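Local atomic coordinates of uncharacterized protein DUF1185 (Bordetella bronchiseptica RB50, PDB entry 3BYQ), a protein that is of unknown function but adopts a variant of the Bacillus chorismate mutase fold and may play a role in amino-acid metabolism. Residues 77-82 with 132-137. Residues are numbered along the deposited sequence; the frame is centred on the assembly and turned at random.
Sequences IEVYSK and VPVHYI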
# COMPACT_ATOMS: atom_id res chain seq x y z
N ILE B 77 12.44 -19.53 -23.91
CA ILE B 77 11.99 -19.75 -22.55
C ILE B 77 12.98 -20.51 -21.68
O ILE B 77 13.34 -21.65 -21.99
CB ILE B 77 10.63 -20.49 -22.51
CG1 ILE B 77 9.60 -19.86 -23.49
CG2 ILE B 77 10.10 -20.60 -21.07
CD1 ILE B 77 9.30 -18.39 -23.33
N GLU B 78 13.37 -19.89 -20.58
CA GLU B 78 14.25 -20.53 -19.62
C GLU B 78 13.75 -20.58 -18.20
O GLU B 78 14.24 -21.37 -17.47
CB GLU B 78 15.65 -19.92 -19.65
CG GLU B 78 16.32 -20.01 -21.01
CD GLU B 78 17.79 -19.58 -21.00
OE1 GLU B 78 18.43 -19.48 -19.93
OE2 GLU B 78 18.30 -19.34 -22.09
N VAL B 79 12.80 -19.73 -17.81
CA VAL B 79 12.27 -19.74 -16.44
C VAL B 79 10.74 -19.64 -16.46
O VAL B 79 10.16 -19.16 -17.42
CB VAL B 79 12.85 -18.59 -15.56
CG1 VAL B 79 14.39 -18.71 -15.43
CG2 VAL B 79 12.46 -17.19 -16.08
N TYR B 80 10.11 -20.13 -15.40
CA TYR B 80 8.65 -20.00 -15.28
C TYR B 80 8.18 -20.02 -13.83
O TYR B 80 8.96 -20.26 -12.91
CB TYR B 80 7.87 -21.04 -16.17
CG TYR B 80 8.17 -22.54 -16.02
CD1 TYR B 80 8.80 -23.09 -14.89
CD2 TYR B 80 7.73 -23.42 -16.99
CE1 TYR B 80 9.04 -24.50 -14.80
CE2 TYR B 80 7.91 -24.80 -16.87
CZ TYR B 80 8.57 -25.34 -15.80
OH TYR B 80 8.75 -26.72 -15.81
N SER B 81 6.89 -19.73 -13.69
CA SER B 81 6.19 -19.74 -12.44
C SER B 81 4.70 -19.67 -12.70
O SER B 81 4.23 -19.47 -13.82
CB SER B 81 6.59 -18.57 -11.55
OG SER B 81 6.11 -18.76 -10.21
N LYS B 82 3.97 -19.76 -11.61
CA LYS B 82 2.50 -19.71 -11.66
C LYS B 82 2.03 -19.09 -10.38
O LYS B 82 2.67 -19.23 -9.35
CB LYS B 82 1.90 -21.10 -11.85
CG LYS B 82 2.17 -22.09 -10.70
CD LYS B 82 2.01 -23.56 -11.11
CE LYS B 82 2.49 -24.46 -10.00
NZ LYS B 82 2.54 -25.90 -10.32
N VAL B 132 6.28 -12.90 -7.64
CA VAL B 132 6.18 -14.30 -8.10
C VAL B 132 7.56 -14.85 -8.42
O VAL B 132 8.27 -14.31 -9.27
CB VAL B 132 5.27 -14.43 -9.36
CG1 VAL B 132 5.14 -15.94 -9.78
CG2 VAL B 132 3.90 -13.82 -9.06
N PRO B 133 7.96 -15.91 -7.75
CA PRO B 133 9.32 -16.36 -7.96
C PRO B 133 9.40 -17.31 -9.13
O PRO B 133 8.49 -18.10 -9.35
CB PRO B 133 9.62 -17.13 -6.68
CG PRO B 133 8.30 -17.67 -6.30
CD PRO B 133 7.32 -16.62 -6.62
N VAL B 134 10.51 -17.22 -9.86
CA VAL B 134 10.75 -18.11 -10.99
C VAL B 134 12.04 -18.88 -10.85
O VAL B 134 12.96 -18.52 -10.09
CB VAL B 134 10.81 -17.35 -12.37
CG1 VAL B 134 9.55 -16.55 -12.60
CG2 VAL B 134 12.05 -16.42 -12.49
N HIS B 135 12.09 -20.01 -11.54
CA HIS B 135 13.32 -20.76 -11.63
C HIS B 135 13.46 -21.45 -12.98
O HIS B 135 12.53 -21.40 -13.82
CB HIS B 135 13.59 -21.66 -10.43
CG HIS B 135 12.65 -22.80 -10.26
ND1 HIS B 135 12.05 -23.08 -9.05
CD2 HIS B 135 12.29 -23.81 -11.10
CE1 HIS B 135 11.34 -24.19 -9.17
NE2 HIS B 135 11.46 -24.65 -10.40
N TYR B 136 14.64 -22.02 -13.19
CA TYR B 136 14.98 -22.67 -14.49
C TYR B 136 14.09 -23.86 -14.78
O TYR B 136 13.91 -24.77 -13.95
CB TYR B 136 16.44 -23.08 -14.48
CG TYR B 136 17.02 -23.62 -15.76
CD1 TYR B 136 16.93 -22.93 -16.94
CD2 TYR B 136 17.77 -24.78 -15.74
CE1 TYR B 136 17.53 -23.43 -18.09
CE2 TYR B 136 18.37 -25.27 -16.86
CZ TYR B 136 18.26 -24.59 -18.04
OH TYR B 136 18.84 -25.07 -19.20
N ILE B 137 13.63 -23.90 -16.03
CA ILE B 137 12.62 -24.91 -16.42
C ILE B 137 13.15 -26.33 -16.50
O ILE B 137 12.36 -27.28 -16.46
CB ILE B 137 11.90 -24.54 -17.74
CG1 ILE B 137 12.77 -24.64 -18.97
CG2 ILE B 137 11.20 -23.11 -17.62
CD1 ILE B 137 11.94 -24.47 -20.25
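Tyr80 and His135 form a hydrogen-bonded antiparallel pair between strands 79-82 and 132-136, whose directions differ by 142°: Tyr80 N donates to His135 O at 3.2 Å, in the carbonyl plane, whereas the return bond from His135 N to Tyr80 O is weak. Beyond the adjoining non-hydrogen-bonded pair, Val79 with Tyr136, Ile137 N reaches Glu78 O at 3.0 Å from above the carbonyl plane. The Ile137 side chain projects toward segment 77-82 and sets CG2 over the Tyr80 ring, 3.4 Å from its centroid and 9° off the normal, a CH-pi contact centred on one face. The ring stands there because chi1 of 55° places CG between the backbone N and carbonyl carbon. At the other end the strands splay, the CA-CA separation rising from 6.0 Å at Tyr80-His135 to 8.5 Å at Lys82-Pro133, and Ser81 bridges by side chain: OG, anti to the Ser81 backbone N, donates to Pro133 O in a short, poorly aligned bond of 2.6 Å. Packing is tight beside it, with Ser81 CB 3.5 Å from Val132 CG1. On the sheet face opposite Tyr80, Val79 CG2 meets Val134 CG2 at 3.7 Å. Tyr80 OH is hydrogen-bonded to Ala115 O, and its ring packs against Met106 of helix 98-109. Strand 161-169 borders segment 77-82, where Glu78 and Val79 face Gly169 in a classic beta bulge, while strand 147-151 pairs with 130-136 through Val132 and Val134, placing this contact inside the mixed sheet.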